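Local coordinates for protein angiotensin-converting enzyme (Anopheles gambiae, PDB 6S1Y) that probably acts as a zinc-dependent peptidase of the angiotensin-converting enzyme family, cleaving small peptides in the mosquito, at residues S170-V175 / I450-Y455; S189-W194 / G444-D449; L93-L98 / R179-R184. One frame throughout, in Å; residues are numbered along the deposited sequence.

Interaction 1: S170-V175 / I450-Y455; sequences SFQKYV and IKPREY
Tyr455 OH donates a hydrogen bond to Gln172 OE1 at 2.8 Å. It is the one hydrogen bond between the helical segment 170-175 and segment 450-455, a loop that runs into helix 455-467. The hydroxyl meets the carbonyl at a C=O...O angle of 126° and lies tilted from the carbonyl plane. The side-chain amide and the phenol ring are nearly coplanar, 13° apart, and OE1 sits at the ring edge. Gln172 reaches this point because CG is anti to the backbone N (chi1 -176°) and the chain then bends at chi2. Its NE2 is held by Glu176 one helical turn on, which probably helps to fix which end of the amide faces the tyrosine.

Phe171 supplies the apolar half. Its edge points toward the face of Tyr455 in an offset edge-to-face pair, with CE2 of Phe171 4.0 Å from CE2 of Tyr455. Phe480 makes a further edge-to-face pair with Phe171. Within segment 450-455, Pro452 CA lies 3.4 Å above the centre of the Tyr455 ring, and Pro452 CG also approaches Gln172 OE1, 3.8 Å away. Lys451 N bonds to Glu454 OE1 at 2.9 Å, which ties the turn together just before the next helix.

The contact fastens helix 168-184 to the connection between helices 431-447 and 455-467, in the largely helical fold of the angiotensin-converting enzyme family.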
# COMPACT_ATOMS: atom_id res chain seq x y z
N SER A 170 10.14 -4.38 21.56
CA SER A 170 9.82 -3.06 21.03
C SER A 170 8.38 -3.00 20.54
O SER A 170 7.68 -2.01 20.77
CB SER A 170 10.77 -2.68 19.89
OG SER A 170 12.13 -2.79 20.30
N PHE A 171 7.92 -4.05 19.85
CA PHE A 171 6.53 -4.09 19.44
C PHE A 171 5.59 -4.00 20.64
O PHE A 171 4.59 -3.27 20.60
CB PHE A 171 6.24 -5.37 18.65
CG PHE A 171 4.82 -5.48 18.18
CD1 PHE A 171 4.43 -4.95 16.96
CD2 PHE A 171 3.86 -6.12 18.95
CE1 PHE A 171 3.11 -5.06 16.51
CE2 PHE A 171 2.56 -6.23 18.52
CZ PHE A 171 2.18 -5.71 17.29
N GLN A 172 5.88 -4.74 21.71
CA GLN A 172 4.97 -4.73 22.85
C GLN A 172 4.90 -3.34 23.47
O GLN A 172 3.82 -2.88 23.87
CB GLN A 172 5.41 -5.76 23.89
CG GLN A 172 4.46 -5.88 25.07
CD GLN A 172 3.08 -6.28 24.64
OE1 GLN A 172 2.91 -7.17 23.80
NE2 GLN A 172 2.08 -5.62 25.20
N LYS A 173 6.04 -2.65 23.54
CA LYS A 173 6.07 -1.29 24.04
C LYS A 173 5.29 -0.36 23.13
O LYS A 173 4.54 0.51 23.59
CB LYS A 173 7.52 -0.82 24.18
CG LYS A 173 7.66 0.66 24.52
CD LYS A 173 7.06 1.00 25.88
CE LYS A 173 7.87 0.37 27.02
NZ LYS A 173 7.22 0.61 28.34
N TYR A 174 5.45 -0.52 21.82
CA TYR A 174 4.70 0.30 20.87
C TYR A 174 3.21 0.11 21.05
O TYR A 174 2.44 1.08 20.99
CB TYR A 174 5.12 -0.08 19.46
CG TYR A 174 4.08 0.04 18.37
CD1 TYR A 174 3.58 1.28 17.97
CD2 TYR A 174 3.65 -1.09 17.69
CE1 TYR A 174 2.65 1.38 16.95
CE2 TYR A 174 2.73 -1.00 16.66
CZ TYR A 174 2.23 0.23 16.28
OH TYR A 174 1.32 0.28 15.24
N VAL A 175 2.77 -1.12 21.26
CA VAL A 175 1.34 -1.35 21.44
C VAL A 175 0.84 -0.62 22.68
O VAL A 175 -0.24 -0.01 22.66
CB VAL A 175 1.04 -2.85 21.49
CG1 VAL A 175 -0.30 -3.09 22.14
CG2 VAL A 175 1.08 -3.41 20.08
N ILE A 450 -6.62 -9.99 21.00
CA ILE A 450 -5.49 -10.87 20.72
C ILE A 450 -4.40 -10.58 21.74
O ILE A 450 -3.84 -9.47 21.75
CB ILE A 450 -4.96 -10.70 19.29
CG1 ILE A 450 -6.01 -11.05 18.25
CG2 ILE A 450 -3.72 -11.55 19.07
CD1 ILE A 450 -5.59 -10.69 16.79
N LYS A 451 -4.10 -11.55 22.59
CA LYS A 451 -3.22 -11.27 23.72
C LYS A 451 -1.79 -11.66 23.38
O LYS A 451 -1.55 -12.43 22.46
CB LYS A 451 -3.67 -12.03 24.97
CG LYS A 451 -5.17 -11.91 25.31
CD LYS A 451 -5.52 -10.71 26.19
CE LYS A 451 -6.89 -10.91 26.88
NZ LYS A 451 -7.97 -11.32 25.90
N PRO A 452 -0.81 -11.14 24.13
CA PRO A 452 0.60 -11.39 23.78
C PRO A 452 1.00 -12.85 23.69
O PRO A 452 1.89 -13.19 22.90
CB PRO A 452 1.36 -10.67 24.92
CG PRO A 452 0.42 -9.56 25.37
CD PRO A 452 -0.96 -10.15 25.22
N ARG A 453 0.41 -13.74 24.47
CA ARG A 453 0.88 -15.12 24.43
C ARG A 453 0.29 -15.90 23.26
O ARG A 453 0.65 -17.06 23.06
CB ARG A 453 0.57 -15.83 25.75
CG ARG A 453 -0.90 -15.93 26.04
CD ARG A 453 -1.19 -16.29 27.50
NE ARG A 453 -2.47 -15.73 27.92
CZ ARG A 453 -3.66 -16.13 27.49
NH1 ARG A 453 -3.75 -17.12 26.60
NH2 ARG A 453 -4.76 -15.54 27.93
N GLU A 454 -0.60 -15.29 22.47
CA GLU A 454 -1.12 -15.89 21.25
C GLU A 454 -0.85 -15.02 20.03
O GLU A 454 -1.51 -15.16 19.00
CB GLU A 454 -2.63 -16.16 21.40
CG GLU A 454 -3.35 -15.12 22.22
CD GLU A 454 -4.87 -15.15 22.08
OE1 GLU A 454 -5.47 -14.05 22.13
OE2 GLU A 454 -5.45 -16.25 21.92
N TYR A 455 0.14 -14.13 20.11
CA TYR A 455 0.37 -13.17 19.02
C TYR A 455 0.64 -13.89 17.69
O TYR A 455 0.09 -13.51 16.65
CB TYR A 455 1.56 -12.28 19.36
CG TYR A 455 1.26 -11.00 20.13
CD1 TYR A 455 -0.03 -10.58 20.37
CD2 TYR A 455 2.30 -10.22 20.58
CE1 TYR A 455 -0.26 -9.40 21.07
CE2 TYR A 455 2.08 -9.05 21.26
CZ TYR A 455 0.82 -8.64 21.50
OH TYR A 455 0.67 -7.47 22.19

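Interaction 2: S189-W194 / G444-D449; sequences SGAAVW and GVFRGD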
# COMPACT_ATOMS: atom_id res chain seq x y z
N SER A 189 -9.33 2.65 21.72
CA SER A 189 -8.15 1.87 21.37
C SER A 189 -7.50 2.45 20.12
O SER A 189 -8.12 3.22 19.38
CB SER A 189 -8.49 0.40 21.11
OG SER A 189 -9.16 0.27 19.85
N GLY A 190 -6.27 2.00 19.85
CA GLY A 190 -5.59 2.37 18.62
C GLY A 190 -6.38 2.03 17.37
O GLY A 190 -6.23 2.70 16.34
N ALA A 191 -7.24 1.01 17.43
CA ALA A 191 -8.02 0.64 16.26
C ALA A 191 -9.09 1.68 15.95
O ALA A 191 -9.39 1.94 14.77
CB ALA A 191 -8.67 -0.72 16.46
N ALA A 192 -9.71 2.25 16.99
CA ALA A 192 -10.69 3.31 16.78
C ALA A 192 -10.02 4.52 16.17
O ALA A 192 -10.59 5.20 15.32
CB ALA A 192 -11.38 3.68 18.11
N VAL A 193 -8.79 4.80 16.59
CA VAL A 193 -8.06 5.92 16.01
C VAL A 193 -7.91 5.74 14.51
O VAL A 193 -8.22 6.65 13.72
CB VAL A 193 -6.68 6.08 16.69
CG1 VAL A 193 -5.82 7.09 15.91
CG2 VAL A 193 -6.85 6.49 18.14
N TRP A 194 -7.40 4.57 14.09
CA TRP A 194 -7.20 4.31 12.66
C TRP A 194 -8.53 4.37 11.92
O TRP A 194 -8.65 5.02 10.88
CB TRP A 194 -6.53 2.96 12.45
CG TRP A 194 -5.03 2.93 12.67
CD1 TRP A 194 -4.23 3.99 13.01
CD2 TRP A 194 -4.16 1.79 12.57
NE1 TRP A 194 -2.92 3.58 13.11
CE2 TRP A 194 -2.85 2.23 12.85
CE3 TRP A 194 -4.37 0.44 12.26
CZ2 TRP A 194 -1.76 1.37 12.84
CZ3 TRP A 194 -3.27 -0.42 12.27
CH2 TRP A 194 -1.99 0.05 12.55
N GLY A 444 -7.11 -6.24 16.50
CA GLY A 444 -7.31 -7.19 17.57
C GLY A 444 -6.28 -7.05 18.67
O GLY A 444 -6.60 -7.18 19.85
N VAL A 445 -5.02 -6.82 18.30
CA VAL A 445 -3.99 -6.55 19.30
C VAL A 445 -4.32 -5.27 20.05
O VAL A 445 -4.29 -5.21 21.28
CB VAL A 445 -2.60 -6.49 18.65
CG1 VAL A 445 -1.54 -5.99 19.66
CG2 VAL A 445 -2.20 -7.85 18.09
N PHE A 446 -4.67 -4.22 19.30
CA PHE A 446 -4.95 -2.92 19.90
C PHE A 446 -6.12 -2.99 20.86
O PHE A 446 -6.11 -2.35 21.91
CB PHE A 446 -5.26 -1.89 18.81
CG PHE A 446 -4.08 -1.52 17.94
CD1 PHE A 446 -2.78 -1.73 18.36
CD2 PHE A 446 -4.29 -0.93 16.71
CE1 PHE A 446 -1.71 -1.36 17.57
CE2 PHE A 446 -3.21 -0.56 15.91
CZ PHE A 446 -1.93 -0.77 16.34
N ARG A 447 -7.16 -3.75 20.50
CA ARG A 447 -8.37 -3.84 21.31
C ARG A 447 -8.25 -4.83 22.47
O ARG A 447 -9.15 -4.86 23.31
CB ARG A 447 -9.56 -4.26 20.46
CG ARG A 447 -10.06 -3.18 19.52
CD ARG A 447 -10.90 -3.81 18.42
NE ARG A 447 -11.56 -2.82 17.58
CZ ARG A 447 -12.09 -3.09 16.40
NH1 ARG A 447 -12.01 -4.32 15.89
NH2 ARG A 447 -12.69 -2.12 15.70
N GLY A 448 -7.18 -5.62 22.52
CA GLY A 448 -7.03 -6.64 23.54
C GLY A 448 -7.62 -8.00 23.20
O GLY A 448 -7.43 -8.94 23.96
N ASP A 449 -8.36 -8.11 22.09
CA ASP A 449 -8.90 -9.40 21.66
C ASP A 449 -7.81 -10.43 21.39
O ASP A 449 -8.07 -11.63 21.47
CB ASP A 449 -9.73 -9.24 20.39
CG ASP A 449 -10.79 -8.18 20.50
OD1 ASP A 449 -11.34 -7.99 21.61
OD2 ASP A 449 -11.08 -7.54 19.47
O HOH W 1 -11.82 -0.19 19.84
O HOH W 2 -5.01 0.06 21.83
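The start of helix 190-196 meets the end of helix 431-447, with the CA atoms of Gly190 and Phe446 5.5 Å apart and those of Ser189 and Arg447 5.7 Å apart. Phe446 makes the largest single contribution. Its CG is anti to the carbonyl carbon (chi1 -69°), and its ring runs alongside the first helical turn, where CD2 lies 3.6 Å from Ala191 N. The carbonyl carbon of Gly190 packs 3.7 Å from the same Phe446 CD2. Further out, the edge of Phe446 is set against the face of the Trp194 indole, with planes at 76°. Phe446 CE2 stands 3.6 Å from Trp194 CH2, off centre toward the rim.

Arg447 lies along the other flank. Ala191 CB packs over one face of its guanidinium, 3.7 Å from Arg447 NE. The charged end continues to Glu204, with which NH2 forms a salt bridge.

Two waters complete the polar links. One accepts from Gly190 N and donates to Phe446 O, its oxygen 2.7 Å from that carbonyl oxygen. The other bonds to Ser189 OG and weakly to Arg447 NE. Ser189 is at the N-cap of helix 190-196, and its OG accepts a weak capping bond from Ala191 N.

Gly448, with a positive phi of 89°, takes the chain out of helix 431-447. The contact thus joins a serine N-cap to a helix C-terminus ended by glycine.

Interaction 3: L93-L98 / R179-R184; sequences LGYAAL and RQAALR
Ala181 CB presses into the loop 93-98 and is met by two side chains. Leu98 CG and Tyr95 CD1 each lie 3.9 Å from it. The CA atoms of Tyr95 and Ala181 are only 5.4 Å apart, so the loop comes close to the helix where the side chain is small. Leu98 spreads over this part of the helix. With CG anti to its carbonyl carbon (chi1 -65°), it directs CD2 to 3.7 Å from both Ala181 N and Gln180 CB. The Leu98 and Gln180 side chains cross at about a right angle, and the rest of Gln180 leads away. Tyr95 starts away from the helix, but its ring returns to it. Its hydroxyl is bonded to Asp491 and Asn178.

The loop between helices 81-90 and 100-119 contains a short 3-10 turn, residues 95-97. Its i to i+3 bonds include Ala97 N to Gly94 O at 3.0 Å and Leu98 N to Tyr95 O. Gly94 enters the turn with a positive phi of 59°. The contact thus lays this interhelical turn against the last part of helix 168-184.

The other side is looser and more exposed. Ala97 CB faces Arg184 CB at 4.1 Å. The Arg184 chain runs on past the turn, its CD 3.6 Å from Ala97 O, and bends at chi3. No hydrogen bond joins the two segments here or elsewhere in the contact. Arg184 NH1 lies near Leu98 CD2, while the arginine side chain also packs on Gln102 and Pro99.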
# COMPACT_ATOMS: atom_id res chain seq x y z
N LEU A 93 -4.42 15.58 17.93
CA LEU A 93 -3.05 15.43 18.40
C LEU A 93 -2.43 14.10 18.02
O LEU A 93 -1.23 14.04 17.71
CB LEU A 93 -2.98 15.59 19.92
CG LEU A 93 -3.37 16.94 20.52
CD1 LEU A 93 -3.25 16.86 22.03
CD2 LEU A 93 -2.49 18.03 19.98
N GLY A 94 -3.21 13.01 18.07
CA GLY A 94 -2.63 11.69 17.90
C GLY A 94 -1.58 11.43 18.96
O GLY A 94 -1.78 11.69 20.16
N TYR A 95 -0.43 10.93 18.51
CA TYR A 95 0.63 10.57 19.44
C TYR A 95 1.11 11.78 20.24
O TYR A 95 1.58 11.63 21.38
CB TYR A 95 1.82 9.96 18.68
CG TYR A 95 1.56 8.56 18.13
CD1 TYR A 95 0.41 7.87 18.45
CD2 TYR A 95 2.49 7.95 17.30
CE1 TYR A 95 0.18 6.62 17.95
CE2 TYR A 95 2.27 6.68 16.79
CZ TYR A 95 1.11 6.02 17.13
OH TYR A 95 0.87 4.75 16.63
N ALA A 96 1.01 12.97 19.66
CA ALA A 96 1.46 14.16 20.37
C ALA A 96 0.69 14.40 21.66
O ALA A 96 1.12 15.22 22.46
CB ALA A 96 1.36 15.40 19.46
N ALA A 97 -0.41 13.68 21.89
CA ALA A 97 -1.12 13.83 23.16
C ALA A 97 -0.33 13.30 24.34
O ALA A 97 -0.71 13.59 25.48
CB ALA A 97 -2.47 13.11 23.10
N LEU A 98 0.74 12.57 24.12
CA LEU A 98 1.43 11.96 25.25
C LEU A 98 2.42 12.94 25.89
O LEU A 98 2.97 13.81 25.22
CB LEU A 98 2.20 10.72 24.80
CG LEU A 98 1.41 9.52 24.28
CD1 LEU A 98 2.34 8.67 23.42
CD2 LEU A 98 0.81 8.68 25.40
N ARG A 179 -1.74 2.64 22.72
CA ARG A 179 -2.99 2.62 23.46
C ARG A 179 -3.13 3.84 24.36
O ARG A 179 -4.17 4.50 24.38
CB ARG A 179 -3.09 1.34 24.28
CG ARG A 179 -4.44 1.12 24.88
CD ARG A 179 -4.49 -0.18 25.66
NE ARG A 179 -5.72 -0.22 26.45
CZ ARG A 179 -5.81 0.18 27.72
NH1 ARG A 179 -4.74 0.63 28.37
NH2 ARG A 179 -6.98 0.11 28.35
N GLN A 180 -2.07 4.17 25.12
CA GLN A 180 -2.12 5.35 25.97
C GLN A 180 -2.47 6.60 25.18
O GLN A 180 -3.20 7.47 25.66
CB GLN A 180 -0.78 5.55 26.68
CG GLN A 180 -0.57 4.61 27.85
CD GLN A 180 -1.69 4.75 28.88
OE1 GLN A 180 -2.33 3.77 29.24
NE2 GLN A 180 -1.94 5.98 29.33
N ALA A 181 -1.97 6.70 23.94
CA ALA A 181 -2.26 7.89 23.16
C ALA A 181 -3.71 7.92 22.70
O ALA A 181 -4.32 8.99 22.62
CB ALA A 181 -1.32 7.96 21.96
N ALA A 182 -4.27 6.76 22.40
CA ALA A 182 -5.67 6.70 22.00
C ALA A 182 -6.59 7.09 23.16
O ALA A 182 -7.57 7.82 22.97
CB ALA A 182 -6.02 5.30 21.49
N LEU A 183 -6.29 6.57 24.35
CA LEU A 183 -7.07 6.92 25.54
C LEU A 183 -6.99 8.43 25.83
O LEU A 183 -8.01 9.07 26.09
CB LEU A 183 -6.56 6.12 26.74
CG LEU A 183 -6.75 4.60 26.65
CD1 LEU A 183 -6.28 3.90 27.90
CD2 LEU A 183 -8.20 4.29 26.38
N ARG A 184 -5.78 9.00 25.78
CA ARG A 184 -5.62 10.43 25.98
C ARG A 184 -6.32 11.26 24.92
O ARG A 184 -6.48 12.48 25.11
CB ARG A 184 -4.13 10.80 26.02
CG ARG A 184 -3.40 10.31 27.26
CD ARG A 184 -1.97 10.81 27.31
NE ARG A 184 -1.59 11.14 28.69
CZ ARG A 184 -0.90 10.35 29.50
NH1 ARG A 184 -0.49 9.14 29.09
NH2 ARG A 184 -0.61 10.76 30.72

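How the interactions relate
Helix 168-184 serves interactions 1 and 3, whose centres are 18 Å apart. Helix 190-196 follows it in the chain and enters interaction 2. Interactions 1 and 2 have centres 12 Å apart and meet directly: Ile450 N probably bonds to Gly444 O at 3.0 Å, and Tyr174 OH packs 3.6 Å from Phe446 CZ. Tyr174 also reaches interaction 3, with its CE1 3.8 Å from Tyr95 OH. Ala182 CB joins interactions 2 and 3 by packing 3.5 Å from Ser189 C. None of the contacts contains a zinc ligand. The bound gamma-glutamyl ligand lies about 11 Å from the side chain of Trp194 and about 12 Å from that of Tyr95.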